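Local atomic coordinates of UPF0303 protein YBR137W (Saccharomyces cerevisiae, PDB entry 4CLC), a protein that is of unknown function but, as a UPF0303 protein, belongs to the HbpS-like family, named after a haem-degrading protein and placed in the GAF clan. Residues D[52-57]-D[157-162]; D[96-101]-D[125-130]; D[132-137]-D[162-167]. All coordinates share one frame; numbering follows the deposited sequence.

How the contacts relate
Along the chain contact 2 (96-101 with 125-130) closes before contact 3 (132-137 with 162-167) opens, and it lies inside the loop closed by contact 1 (52-57 with 157-162). Contacts 1 and 3 interleave: both use helix 153-168, share Ser-162, and have centres about 14 Å apart. The centre of contact 2 lies about 18 Å from that of contact 1 and about 15 Å from that of contact 3. Contacts 1 and 2 also touch, where CB of His-157 packs on Gly-129 and Gly-130. Strand 131-136 joins contact 3 to both: Val-132 packs on Ala-160 and Val-161, whereas Leu-133 meets Leu-96 and Gly-99. Helices are thus held to the two faces of the sheet.

Contact 1: residues D[52-57]-D[157-162]; sequences ENFPEK and HLMAVS
Met-159 reaches across from helix 153-168 to touch Phe-54 and Asn-53, and its side chain alone carries that half of the contact. The apolar part is a meeting of CG of Met-159 with CE1 of Phe-54 at 4.3 Å, the methylene approaching the ring obliquely. The CB of Phe-54 faces the helix, and with CG anti to the carbonyl carbon (chi1 -67°) the ring's CE1 comes to the methionine. A long, flexible methionine suits this place, since the nearest CA atoms, those of Asn-53 and Met-159, are 9.2 Å apart.

This is the junction where helix 36-53 ends beside helix 153-168. Phe-54 is the first residue to leave helical geometry, and a type II turn runs from it to Lys-57, closed by the backbone hydrogen bond from Lys-57 N to Phe-54 O (3.1 Å). Met-159 also lies on Ala-49 and Val-50, so its side chain bridges from helix 153-168 to helix 36-53.

No hydrogen bond crosses the contact; ND2 of Asn-53 only approaches SD of Met-159, at 4.5 Å. That amide nitrogen is instead hydrogen-bonded to the carbonyl oxygens of Ala-49, one turn back, and of Val-2 near the N-terminus.

Contact 2: residues D[96-101]-D[125-130]; sequences LRFGHS and YAFHGG
At the C-terminal end of helix 84-98, Arg-97 and Phe-98 meet Tyr-125 and Phe-127 of the loop that leads into strand 131-136, in a buried cluster with one polar bond on its flank. That bond runs from Arg-97 NH1 to Tyr-125 OH, 2.8 Å long and moderately bent (149° at the hydrogen). The hydroxyl lies near the guanidinium plane, at its edge. The arginine is extended from CG to NE, with CG anti to its own backbone nitrogen (chi1 171°), and crosses the tyrosine at about a right angle, the two planes 72° apart. On the way its CD passes 3.5 Å from CE2 of Tyr-125, so the same side chain packs its CD against the ring and donates one hydrogen bond to its hydroxyl.

Phe-98 packs beside this pair. Its CE2 is 4.1 Å from CZ of Phe-127, the side chains crossing nearly at right angles, and 4.3 Å from CD2 of Tyr-125. Flat, apolar phenylalanines suit this buried site, to which Phe-118 and Met-105 also contribute.

A phenylalanine in place of Tyr-125 would probably keep the ring packing but leave NH1 of Arg-97 without this acceptor, the guanidinium less firmly set. Beyond the two segments, NE of Arg-97 makes a salt bridge to an acidic side chain of another protein chain, and an aromatic side chain of that neighbouring chain lies in cation-pi contact, so the hydroxyl of Tyr-125 probably fixes the turn of a guanidinium that also serves the interface.

Contact 3: residues D[132-137]-D[162-167]; sequences VLIQSE and SSLIAF
Leu-164 projects from its helix onto strand 131-136 and meets Val-132, the backbone of Leu-133 and Ile-134, supplying every contact made by residues 162-167. The apolar contacts divide between its two methyls. CD2 comes to 3.5 Å from CG1 of Val-132, the two side chains running antiparallel alongside one another, while CD1 lies 4.1 Å from CG1 of Ile-134, which crosses at a slant. With CG of the leucine anti to the backbone nitrogen (chi1 -157°), the fork spreads along the strand, one methyl to Val-132 and the other to Ile-134. Valine and isoleucine suit such a place: both are at ease in extended chain and offer broad hydrocarbon surface to a neighbouring helix.

One further contact involves the backbone. CD2 of Leu-164 lies 3.9 Å from the carbonyl oxygen of Leu-133, a van der Waals approach to the main chain itself, while the side chain of Leu-133 points away toward the other face of the sheet. No hydrogen bond joins the two segments. The strand's backbone pairs instead with strand 144-149, through Val-132 and Ile-134, and with the strand 30-31 region, through Gln-135.

Around this centre Ile-134 also rests on Leu-42 of helix 36-53 and on Leu-31, so helix 36-53 adjoins the same layer.

The segment axes approach to 10.4 Å and run nearly parallel, 18° apart. A helix lying almost along a strand and packed on one face of the sheet by apolar residues is typical of layered alpha-beta structure; here helix 153-168 backs a mixed, mostly antiparallel sheet, consistent with the GAF-clan assignment.

Contact 1: residues D[52-57]-D[157-162]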
ATOM      1  N   GLU D  52      -8.542 -42.684   7.336  1.00 49.89           N
ATOM      2  CA  GLU D  52      -8.453 -44.122   7.113  1.00 52.88           C
ATOM      3  C   GLU D  52      -7.341 -44.434   6.120  1.00 57.19           C
ATOM      4  O   GLU D  52      -6.425 -45.203   6.428  1.00 64.59           O
ATOM      5  CB  GLU D  52      -9.785 -44.698   6.624  1.00 56.96           C
ATOM      6  CG  GLU D  52     -10.669 -45.220   7.751  1.00 60.40           C
ATOM      7  CD  GLU D  52     -12.136 -45.289   7.360  1.00 71.69           C
ATOM      8  OE1 GLU D  52     -12.428 -45.537   6.171  1.00 72.84           O
ATOM      9  OE2 GLU D  52     -13.001 -45.088   8.242  1.00 78.29           O
ATOM     10  N   ASN D  53      -7.400 -43.809   4.948  1.00 51.91           N
ATOM     11  CA  ASN D  53      -6.382 -44.002   3.919  1.00 51.96           C
ATOM     12  C   ASN D  53      -4.977 -43.496   4.262  1.00 53.13           C
ATOM     13  O   ASN D  53      -3.989 -44.112   3.858  1.00 58.47           O
ATOM     14  CB  ASN D  53      -6.833 -43.346   2.620  1.00 50.25           C
ATOM     15  CG  ASN D  53      -8.102 -43.958   2.077  1.00 57.61           C
ATOM     16  OD1 ASN D  53      -8.057 -44.821   1.197  1.00 66.95           O
ATOM     17  ND2 ASN D  53      -9.246 -43.523   2.601  1.00 55.54           N
ATOM     18  N   PHE D  54      -4.866 -42.388   4.988  1.00 50.26           N
ATOM     19  CA  PHE D  54      -3.540 -41.863   5.295  1.00 51.00           C
ATOM     20  C   PHE D  54      -3.303 -41.565   6.764  1.00 55.80           C
ATOM     21  O   PHE D  54      -2.968 -40.423   7.112  1.00 53.47           O
ATOM     22  CB  PHE D  54      -3.279 -40.597   4.497  1.00 50.63           C
ATOM     23  CG  PHE D  54      -3.163 -40.823   3.031  1.00 52.21           C
ATOM     24  CD1 PHE D  54      -4.298 -40.846   2.232  1.00 52.27           C
ATOM     25  CD2 PHE D  54      -1.916 -41.009   2.446  1.00 50.79           C
ATOM     26  CE1 PHE D  54      -4.193 -41.059   0.873  1.00 50.31           C
ATOM     27  CE2 PHE D  54      -1.801 -41.209   1.095  1.00 50.76           C
ATOM     28  CZ  PHE D  54      -2.944 -41.235   0.302  1.00 50.55           C
ATOM     29  N   PRO D  55      -3.417 -42.598   7.624  1.00 61.47           N
ATOM     30  CA  PRO D  55      -3.221 -42.409   9.068  1.00 53.40           C
ATOM     31  C   PRO D  55      -1.864 -41.812   9.322  1.00 54.09           C
ATOM     32  O   PRO D  55      -0.917 -42.143   8.606  1.00 59.62           O
ATOM     33  CB  PRO D  55      -3.293 -43.828   9.624  1.00 58.28           C
ATOM     34  CG  PRO D  55      -2.851 -44.682   8.461  1.00 53.14           C
ATOM     35  CD  PRO D  55      -3.446 -44.028   7.260  1.00 50.91           C
ATOM     36  N   GLU D  56      -1.787 -40.936  10.310  1.00 52.89           N
ATOM     37  CA  GLU D  56      -0.543 -40.274  10.685  1.00 57.29           C
ATOM     38  C   GLU D  56       0.031 -39.344   9.620  1.00 56.45           C
ATOM     39  O   GLU D  56       1.219 -39.022   9.657  1.00 60.89           O
ATOM     40  CB  GLU D  56       0.497 -41.323  11.072  1.00 60.82           C
ATOM     41  CG  GLU D  56       0.034 -42.185  12.226  1.00 65.43           C
ATOM     42  CD  GLU D  56       1.143 -43.006  12.817  1.00 75.89           C
ATOM     43  OE1 GLU D  56       2.047 -43.417  12.052  1.00 74.89           O
ATOM     44  OE2 GLU D  56       1.112 -43.230  14.050  1.00 84.18           O
ATOM     45  N   LYS D  57      -0.826 -38.882   8.705  1.00 58.89           N
ATOM     46  CA  LYS D  57      -0.513 -37.762   7.806  1.00 52.00           C
ATOM     47  C   LYS D  57      -1.385 -36.554   8.160  1.00 48.27           C
ATOM     48  O   LYS D  57      -2.614 -36.624   8.076  1.00 48.74           O
ATOM     49  CB  LYS D  57      -0.724 -38.163   6.338  1.00 54.32           C
ATOM     50  CG  LYS D  57       0.443 -38.943   5.717  1.00 54.38           C
ATOM     51  CD  LYS D  57       1.659 -38.059   5.526  1.00 52.99           C
ATOM     52  CE  LYS D  57       2.851 -38.816   4.979  1.00 54.53           C
ATOM     53  NZ  LYS D  57       4.017 -37.883   4.785  1.00 56.89           N
ATOM     54  N   HIS D 157      -5.411 -33.980  -4.578  1.00 44.34           N
ATOM     55  CA  HIS D 157      -6.360 -33.874  -5.664  1.00 40.15           C
ATOM     56  C   HIS D 157      -7.238 -35.117  -5.805  1.00 48.48           C
ATOM     57  O   HIS D 157      -8.446 -35.005  -6.018  1.00 42.70           O
ATOM     58  CB  HIS D 157      -5.642 -33.623  -6.985  1.00 39.02           C
ATOM     59  CG  HIS D 157      -6.556 -33.698  -8.168  1.00 41.40           C
ATOM     60  ND1 HIS D 157      -7.398 -32.665  -8.521  1.00 49.43           N
ATOM     61  CD2 HIS D 157      -6.800 -34.695  -9.045  1.00 44.29           C
ATOM     62  CE1 HIS D 157      -8.106 -33.017  -9.578  1.00 45.49           C
ATOM     63  NE2 HIS D 157      -7.762 -34.244  -9.919  1.00 44.45           N
ATOM     64  N   LEU D 158      -6.625 -36.301  -5.720  1.00 51.43           N
ATOM     65  CA  LEU D 158      -7.358 -37.546  -5.940  1.00 49.16           C
ATOM     66  C   LEU D 158      -8.360 -37.744  -4.822  1.00 50.96           C
ATOM     67  O   LEU D 158      -9.553 -37.963  -5.082  1.00 47.70           O
ATOM     68  CB  LEU D 158      -6.429 -38.724  -6.027  1.00 52.71           C
ATOM     69  N   MET D 159      -7.866 -37.648  -3.583  1.00 50.84           N
ATOM     70  CA  MET D 159      -8.715 -37.735  -2.400  1.00 48.80           C
ATOM     71  C   MET D 159      -9.901 -36.807  -2.544  1.00 49.61           C
ATOM     72  O   MET D 159     -11.049 -37.195  -2.295  1.00 49.47           O
ATOM     73  CB  MET D 159      -7.949 -37.388  -1.125  1.00 50.09           C
ATOM     74  CG  MET D 159      -7.549 -38.598  -0.249  1.00 60.99           C
ATOM     75  SD  MET D 159      -8.869 -39.733   0.254  1.00 50.75           S
ATOM     76  CE  MET D 159     -10.276 -38.647   0.501  1.00 44.66           C
ATOM     77  N   ALA D 160      -9.612 -35.587  -2.989  1.00 45.93           N
ATOM     78  CA  ALA D 160     -10.649 -34.606  -3.252  1.00 45.54           C
ATOM     79  C   ALA D 160     -11.696 -35.133  -4.207  1.00 43.85           C
ATOM     80  O   ALA D 160     -12.860 -35.185  -3.860  1.00 42.57           O
ATOM     81  CB  ALA D 160     -10.042 -33.340  -3.800  1.00 51.80           C
ATOM     82  N   VAL D 161     -11.273 -35.555  -5.396  1.00 48.56           N
ATOM     83  CA  VAL D 161     -12.216 -35.933  -6.455  1.00 49.12           C
ATOM     84  C   VAL D 161     -12.971 -37.223  -6.131  1.00 49.43           C
ATOM     85  O   VAL D 161     -14.166 -37.374  -6.439  1.00 46.33           O
ATOM     86  CB  VAL D 161     -11.504 -36.121  -7.819  1.00 46.58           C
ATOM     87  CG1 VAL D 161     -12.526 -36.223  -8.934  1.00 49.01           C
ATOM     88  CG2 VAL D 161     -10.554 -34.977  -8.106  1.00 40.05           C
ATOM     89  N   SER D 162     -12.258 -38.152  -5.512  1.00 49.47           N
ATOM     90  CA  SER D 162     -12.802 -39.471  -5.257  1.00 49.71           C
ATOM     91  C   SER D 162     -13.922 -39.379  -4.237  1.00 53.74           C
ATOM     92  O   SER D 162     -15.055 -39.833  -4.479  1.00 51.35           O
ATOM     93  CB  SER D 162     -11.710 -40.399  -4.749  1.00 51.78           C
ATOM     94  OG  SER D 162     -10.456 -40.036  -5.280  1.00 51.71           O
TER

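Contact 2: residues D[96-101]-D[125-130]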
ATOM      1  N   LEU D  96     -11.126 -21.268  -7.983  1.00 40.56           N
ATOM      2  CA  LEU D  96     -12.355 -20.473  -8.140  1.00 38.86           C
ATOM      3  C   LEU D  96     -12.240 -19.485  -9.290  1.00 38.89           C
ATOM      4  O   LEU D  96     -13.228 -19.152  -9.961  1.00 38.66           O
ATOM      5  CB  LEU D  96     -12.699 -19.732  -6.844  1.00 38.66           C
ATOM      6  CG  LEU D  96     -13.306 -20.569  -5.709  1.00 44.48           C
ATOM      7  CD1 LEU D  96     -13.148 -19.861  -4.361  1.00 40.73           C
ATOM      8  CD2 LEU D  96     -14.765 -20.928  -5.983  1.00 38.66           C
ATOM      9  N   ARG D  97     -11.024 -19.021  -9.522  1.00 38.66           N
ATOM     10  CA  ARG D  97     -10.788 -18.062 -10.582  1.00 41.92           C
ATOM     11  C   ARG D  97     -10.853 -18.698 -11.963  1.00 45.82           C
ATOM     12  O   ARG D  97     -11.471 -18.152 -12.892  1.00 42.34           O
ATOM     13  CB  ARG D  97      -9.427 -17.395 -10.406  1.00 39.33           C
ATOM     14  CG  ARG D  97      -9.045 -16.563 -11.591  1.00 39.29           C
ATOM     15  CD  ARG D  97      -7.792 -15.763 -11.341  1.00 40.99           C
ATOM     16  NE  ARG D  97      -7.412 -15.011 -12.540  1.00 39.96           N
ATOM     17  CZ  ARG D  97      -6.510 -14.040 -12.553  1.00 40.39           C
ATOM     18  NH1 ARG D  97      -5.897 -13.688 -11.428  1.00 40.43           N
ATOM     19  NH2 ARG D  97      -6.232 -13.416 -13.687  1.00 38.66           N
ATOM     20  N   PHE D  98     -10.178 -19.838 -12.109  1.00 43.27           N
ATOM     21  CA  PHE D  98      -9.990 -20.401 -13.435  1.00 43.42           C
ATOM     22  C   PHE D  98     -11.054 -21.405 -13.857  1.00 43.69           C
ATOM     23  O   PHE D  98     -11.170 -21.715 -15.046  1.00 46.37           O
ATOM     24  CB  PHE D  98      -8.606 -21.011 -13.515  1.00 41.47           C
ATOM     25  CG  PHE D  98      -7.493 -19.984 -13.497  1.00 43.41           C
ATOM     26  CD1 PHE D  98      -7.177 -19.265 -14.637  1.00 40.35           C
ATOM     27  CD2 PHE D  98      -6.771 -19.742 -12.337  1.00 38.66           C
ATOM     28  CE1 PHE D  98      -6.153 -18.323 -14.618  1.00 44.04           C
ATOM     29  CE2 PHE D  98      -5.759 -18.815 -12.310  1.00 38.66           C
ATOM     30  CZ  PHE D  98      -5.444 -18.102 -13.456  1.00 43.17           C
ATOM     31  N   GLY D  99     -11.864 -21.859 -12.903  1.00 39.58           N
ATOM     32  CA  GLY D  99     -12.929 -22.801 -13.190  1.00 42.61           C
ATOM     33  C   GLY D  99     -12.523 -24.268 -13.324  1.00 43.24           C
ATOM     34  O   GLY D  99     -13.297 -25.078 -13.844  1.00 44.55           O
ATOM     35  N   HIS D 100     -11.323 -24.619 -12.876  1.00 38.66           N
ATOM     36  CA  HIS D 100     -10.893 -26.018 -12.880  1.00 44.40           C
ATOM     37  C   HIS D 100     -10.096 -26.351 -11.622  1.00 44.58           C
ATOM     38  O   HIS D 100      -9.703 -25.455 -10.883  1.00 43.27           O
ATOM     39  CB  HIS D 100     -10.052 -26.346 -14.117  1.00 45.09           C
ATOM     40  CG  HIS D 100     -10.779 -26.192 -15.417  1.00 47.75           C
ATOM     41  ND1 HIS D 100     -10.537 -25.157 -16.291  1.00 45.05           N
ATOM     42  CD2 HIS D 100     -11.741 -26.952 -15.995  1.00 54.06           C
ATOM     43  CE1 HIS D 100     -11.317 -25.280 -17.349  1.00 46.96           C
ATOM     44  NE2 HIS D 100     -12.060 -26.355 -17.194  1.00 50.44           N
ATOM     45  N   SER D 101      -9.856 -27.640 -11.385  1.00 47.10           N
ATOM     46  CA  SER D 101      -9.056 -28.071 -10.256  1.00 38.66           C
ATOM     47  C   SER D 101      -7.755 -27.297 -10.256  1.00 45.90           C
ATOM     48  O   SER D 101      -7.264 -26.877 -11.298  1.00 47.35           O
ATOM     49  N   TYR D 125      -1.654 -17.297  -6.060  1.00 49.87           N
ATOM     50  CA  TYR D 125      -2.270 -18.501  -6.620  1.00 45.23           C
ATOM     51  C   TYR D 125      -1.347 -19.730  -6.596  1.00 44.27           C
ATOM     52  O   TYR D 125      -0.188 -19.644  -6.958  1.00 46.07           O
ATOM     53  CB  TYR D 125      -2.710 -18.240  -8.050  1.00 42.53           C
ATOM     54  CG  TYR D 125      -3.719 -17.131  -8.221  1.00 44.16           C
ATOM     55  CD1 TYR D 125      -3.310 -15.799  -8.333  1.00 44.52           C
ATOM     56  CD2 TYR D 125      -5.071 -17.410  -8.298  1.00 38.66           C
ATOM     57  CE1 TYR D 125      -4.216 -14.786  -8.503  1.00 38.66           C
ATOM     58  CE2 TYR D 125      -5.982 -16.398  -8.470  1.00 44.69           C
ATOM     59  CZ  TYR D 125      -5.550 -15.086  -8.574  1.00 43.12           C
ATOM     60  OH  TYR D 125      -6.474 -14.076  -8.762  1.00 44.21           O
ATOM     61  N   ALA D 126      -1.861 -20.874  -6.170  1.00 43.45           N
ATOM     62  CA  ALA D 126      -1.058 -22.092  -6.160  1.00 45.94           C
ATOM     63  C   ALA D 126      -1.488 -23.010  -7.283  1.00 48.27           C
ATOM     64  O   ALA D 126      -2.680 -23.137  -7.581  1.00 45.23           O
ATOM     65  CB  ALA D 126      -1.164 -22.813  -4.841  1.00 47.15           C
ATOM     66  N   PHE D 127      -0.512 -23.584  -7.969  1.00 45.02           N
ATOM     67  CA  PHE D 127      -0.839 -24.481  -9.050  1.00 44.33           C
ATOM     68  C   PHE D 127      -0.631 -25.987  -8.778  1.00 52.17           C
ATOM     69  O   PHE D 127      -0.857 -26.810  -9.682  1.00 51.96           O
ATOM     70  CB  PHE D 127      -0.114 -23.984 -10.290  1.00 43.54           C
ATOM     71  CG  PHE D 127      -0.732 -22.737 -10.827  1.00 42.55           C
ATOM     72  CD1 PHE D 127      -0.357 -21.492 -10.333  1.00 39.65           C
ATOM     73  CD2 PHE D 127      -1.770 -22.810 -11.752  1.00 42.86           C
ATOM     74  CE1 PHE D 127      -0.967 -20.342 -10.795  1.00 38.92           C
ATOM     75  CE2 PHE D 127      -2.382 -21.666 -12.223  1.00 38.66           C
ATOM     76  CZ  PHE D 127      -1.985 -20.432 -11.740  1.00 40.06           C
ATOM     77  N   HIS D 128      -0.221 -26.341  -7.551  1.00 47.58           N
ATOM     78  CA  HIS D 128      -0.308 -27.733  -7.060  1.00 44.26           C
ATOM     79  C   HIS D 128      -1.759 -28.158  -6.891  1.00 45.49           C
ATOM     80  O   HIS D 128      -2.647 -27.314  -6.798  1.00 46.73           O
ATOM     81  CB  HIS D 128       0.397 -27.904  -5.731  1.00 40.84           C
ATOM     82  CG  HIS D 128       1.878 -27.709  -5.806  1.00 48.63           C
ATOM     83  ND1 HIS D 128       2.470 -26.830  -6.688  1.00 47.22           N
ATOM     84  CD2 HIS D 128       2.881 -28.231  -5.061  1.00 45.62           C
ATOM     85  CE1 HIS D 128       3.776 -26.840  -6.506  1.00 45.97           C
ATOM     86  NE2 HIS D 128       4.055 -27.680  -5.526  1.00 49.55           N
ATOM     87  N   GLY D 129      -2.012 -29.462  -6.860  1.00 45.29           N
ATOM     88  CA  GLY D 129      -3.375 -29.957  -6.805  1.00 44.81           C
ATOM     89  C   GLY D 129      -3.958 -30.050  -5.400  1.00 44.12           C
ATOM     90  O   GLY D 129      -3.257 -29.888  -4.409  1.00 40.52           O
ATOM     91  N   GLY D 130      -5.229 -30.425  -5.324  1.00 45.52           N
ATOM     92  CA  GLY D 130      -5.955 -30.497  -4.062  1.00 45.97           C
ATOM     93  C   GLY D 130      -7.160 -29.586  -3.860  1.00 48.02           C
ATOM     94  O   GLY D 130      -7.907 -29.773  -2.905  1.00 46.71           O
TER

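Contact 3: residues D[132-137]-D[162-167]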
ATOM      1  N   VAL D 132     -10.634 -28.763  -5.490  1.00 38.66           N
ATOM      2  CA  VAL D 132     -11.604 -29.180  -6.477  1.00 38.66           C
ATOM      3  C   VAL D 132     -12.903 -28.430  -6.253  1.00 38.66           C
ATOM      4  O   VAL D 132     -13.445 -28.422  -5.156  1.00 38.66           O
ATOM      5  CB  VAL D 132     -11.848 -30.716  -6.414  1.00 41.23           C
ATOM      6  CG1 VAL D 132     -12.998 -31.123  -7.314  1.00 38.66           C
ATOM      7  CG2 VAL D 132     -10.589 -31.464  -6.787  1.00 38.66           C
ATOM      8  N   LEU D 133     -13.395 -27.776  -7.290  1.00 38.66           N
ATOM      9  CA  LEU D 133     -14.675 -27.124  -7.207  1.00 38.66           C
ATOM     10  C   LEU D 133     -15.774 -28.145  -6.952  1.00 46.65           C
ATOM     11  O   LEU D 133     -15.662 -29.303  -7.357  1.00 50.44           O
ATOM     12  CB  LEU D 133     -14.967 -26.341  -8.486  1.00 40.83           C
ATOM     13  CG  LEU D 133     -14.036 -25.174  -8.786  1.00 38.96           C
ATOM     14  CD1 LEU D 133     -14.292 -24.651 -10.184  1.00 42.91           C
ATOM     15  CD2 LEU D 133     -14.243 -24.089  -7.779  1.00 40.14           C
ATOM     16  N   ILE D 134     -16.827 -27.705  -6.264  1.00 47.52           N
ATOM     17  CA  ILE D 134     -18.029 -28.491  -6.070  1.00 47.67           C
ATOM     18  C   ILE D 134     -19.100 -27.976  -7.015  1.00 49.39           C
ATOM     19  O   ILE D 134     -19.664 -26.900  -6.799  1.00 46.25           O
ATOM     20  CB  ILE D 134     -18.556 -28.406  -4.622  1.00 44.45           C
ATOM     21  CG1 ILE D 134     -17.500 -28.849  -3.618  1.00 38.80           C
ATOM     22  CG2 ILE D 134     -19.810 -29.252  -4.469  1.00 49.80           C
ATOM     23  CD1 ILE D 134     -17.997 -28.796  -2.192  1.00 38.66           C
ATOM     24  N   GLN D 135     -19.400 -28.761  -8.045  1.00 54.65           N
ATOM     25  CA  GLN D 135     -20.340 -28.354  -9.092  1.00 51.84           C
ATOM     26  C   GLN D 135     -21.788 -28.535  -8.684  1.00 51.20           C
ATOM     27  O   GLN D 135     -22.097 -29.371  -7.837  1.00 55.13           O
ATOM     28  CB  GLN D 135     -20.078 -29.140 -10.368  1.00 50.49           C
ATOM     29  CG  GLN D 135     -19.751 -28.256 -11.528  1.00 52.47           C
ATOM     30  CD  GLN D 135     -18.407 -27.614 -11.381  1.00 51.92           C
ATOM     31  OE1 GLN D 135     -17.396 -28.299 -11.196  1.00 57.36           O
ATOM     32  NE2 GLN D 135     -18.375 -26.287 -11.455  1.00 51.60           N
ATOM     33  N   SER D 136     -22.671 -27.749  -9.290  1.00 49.41           N
ATOM     34  CA  SER D 136     -24.102 -27.855  -9.023  1.00 50.16           C
ATOM     35  C   SER D 136     -24.821 -28.437 -10.222  1.00 57.92           C
ATOM     36  O   SER D 136     -24.550 -28.062 -11.369  1.00 66.00           O
ATOM     37  CB  SER D 136     -24.699 -26.494  -8.686  1.00 49.44           C
ATOM     38  OG  SER D 136     -26.063 -26.426  -9.066  1.00 54.47           O
ATOM     39  N   GLU D 137     -25.739 -29.350  -9.957  1.00 55.42           N
ATOM     40  CA  GLU D 137     -26.501 -29.967 -11.016  1.00 52.66           C
ATOM     41  C   GLU D 137     -27.304 -28.930 -11.779  1.00 55.66           C
ATOM     42  O   GLU D 137     -27.338 -28.945 -12.999  1.00 64.44           O
ATOM     43  CB  GLU D 137     -27.413 -31.028 -10.452  1.00 55.13           C
ATOM     44  N   SER D 162     -12.258 -38.152  -5.512  1.00 49.47           N
ATOM     45  CA  SER D 162     -12.802 -39.471  -5.257  1.00 49.71           C
ATOM     46  C   SER D 162     -13.922 -39.379  -4.237  1.00 53.74           C
ATOM     47  O   SER D 162     -15.055 -39.833  -4.479  1.00 51.35           O
ATOM     48  CB  SER D 162     -11.710 -40.399  -4.749  1.00 51.78           C
ATOM     49  OG  SER D 162     -10.456 -40.036  -5.280  1.00 51.71           O
ATOM     50  N   SER D 163     -13.590 -38.777  -3.093  1.00 54.13           N
ATOM     51  CA  SER D 163     -14.521 -38.675  -1.972  1.00 51.45           C
ATOM     52  C   SER D 163     -15.636 -37.704  -2.289  1.00 49.87           C
ATOM     53  O   SER D 163     -16.731 -37.809  -1.758  1.00 57.55           O
ATOM     54  CB  SER D 163     -13.798 -38.256  -0.694  1.00 47.78           C
ATOM     55  OG  SER D 163     -13.111 -37.051  -0.884  1.00 44.48           O
ATOM     56  N   LEU D 164     -15.363 -36.766  -3.177  1.00 46.50           N
ATOM     57  CA  LEU D 164     -16.391 -35.857  -3.635  1.00 47.22           C
ATOM     58  C   LEU D 164     -17.424 -36.616  -4.478  1.00 51.96           C
ATOM     59  O   LEU D 164     -18.625 -36.443  -4.301  1.00 49.48           O
ATOM     60  CB  LEU D 164     -15.747 -34.732  -4.427  1.00 45.96           C
ATOM     61  CG  LEU D 164     -16.441 -33.404  -4.603  1.00 46.59           C
ATOM     62  CD1 LEU D 164     -17.036 -32.945  -3.280  1.00 50.86           C
ATOM     63  CD2 LEU D 164     -15.367 -32.470  -5.055  1.00 43.54           C
ATOM     64  N   ILE D 165     -16.934 -37.468  -5.385  1.00 59.55           N
ATOM     65  CA  ILE D 165     -17.784 -38.336  -6.221  1.00 58.13           C
ATOM     66  C   ILE D 165     -18.422 -39.477  -5.412  1.00 57.82           C
ATOM     67  O   ILE D 165     -19.594 -39.818  -5.616  1.00 58.64           O
ATOM     68  CB  ILE D 165     -16.987 -38.947  -7.404  1.00 54.58           C
ATOM     69  CG1 ILE D 165     -16.659 -37.882  -8.445  1.00 53.88           C
ATOM     70  CG2 ILE D 165     -17.766 -40.071  -8.060  1.00 52.42           C
ATOM     71  CD1 ILE D 165     -16.195 -38.451  -9.758  1.00 48.66           C
ATOM     72  N   ALA D 166     -17.652 -40.063  -4.498  1.00 51.27           N
ATOM     73  CA  ALA D 166     -18.210 -41.038  -3.567  1.00 54.00           C
ATOM     74  C   ALA D 166     -19.376 -40.456  -2.766  1.00 59.93           C
ATOM     75  O   ALA D 166     -20.447 -41.065  -2.700  1.00 67.59           O
ATOM     76  CB  ALA D 166     -17.145 -41.540  -2.633  1.00 58.80           C
ATOM     77  N   PHE D 167     -19.169 -39.281  -2.169  1.00 56.58           N
ATOM     78  CA  PHE D 167     -20.211 -38.614  -1.384  1.00 56.83           C
ATOM     79  C   PHE D 167     -21.433 -38.301  -2.236  1.00 59.39           C
ATOM     80  O   PHE D 167     -22.578 -38.491  -1.811  1.00 56.43           O
ATOM     81  CB  PHE D 167     -19.681 -37.325  -0.757  1.00 52.28           C
ATOM     82  CG  PHE D 167     -20.673 -36.631   0.134  1.00 50.98           C
ATOM     83  CD1 PHE D 167     -21.571 -35.718  -0.384  1.00 47.84           C
ATOM     84  CD2 PHE D 167     -20.701 -36.884   1.502  1.00 57.61           C
ATOM     85  CE1 PHE D 167     -22.484 -35.081   0.437  1.00 50.64           C
ATOM     86  CE2 PHE D 167     -21.616 -36.242   2.332  1.00 48.18           C
ATOM     87  CZ  PHE D 167     -22.502 -35.342   1.798  1.00 47.84           C
TER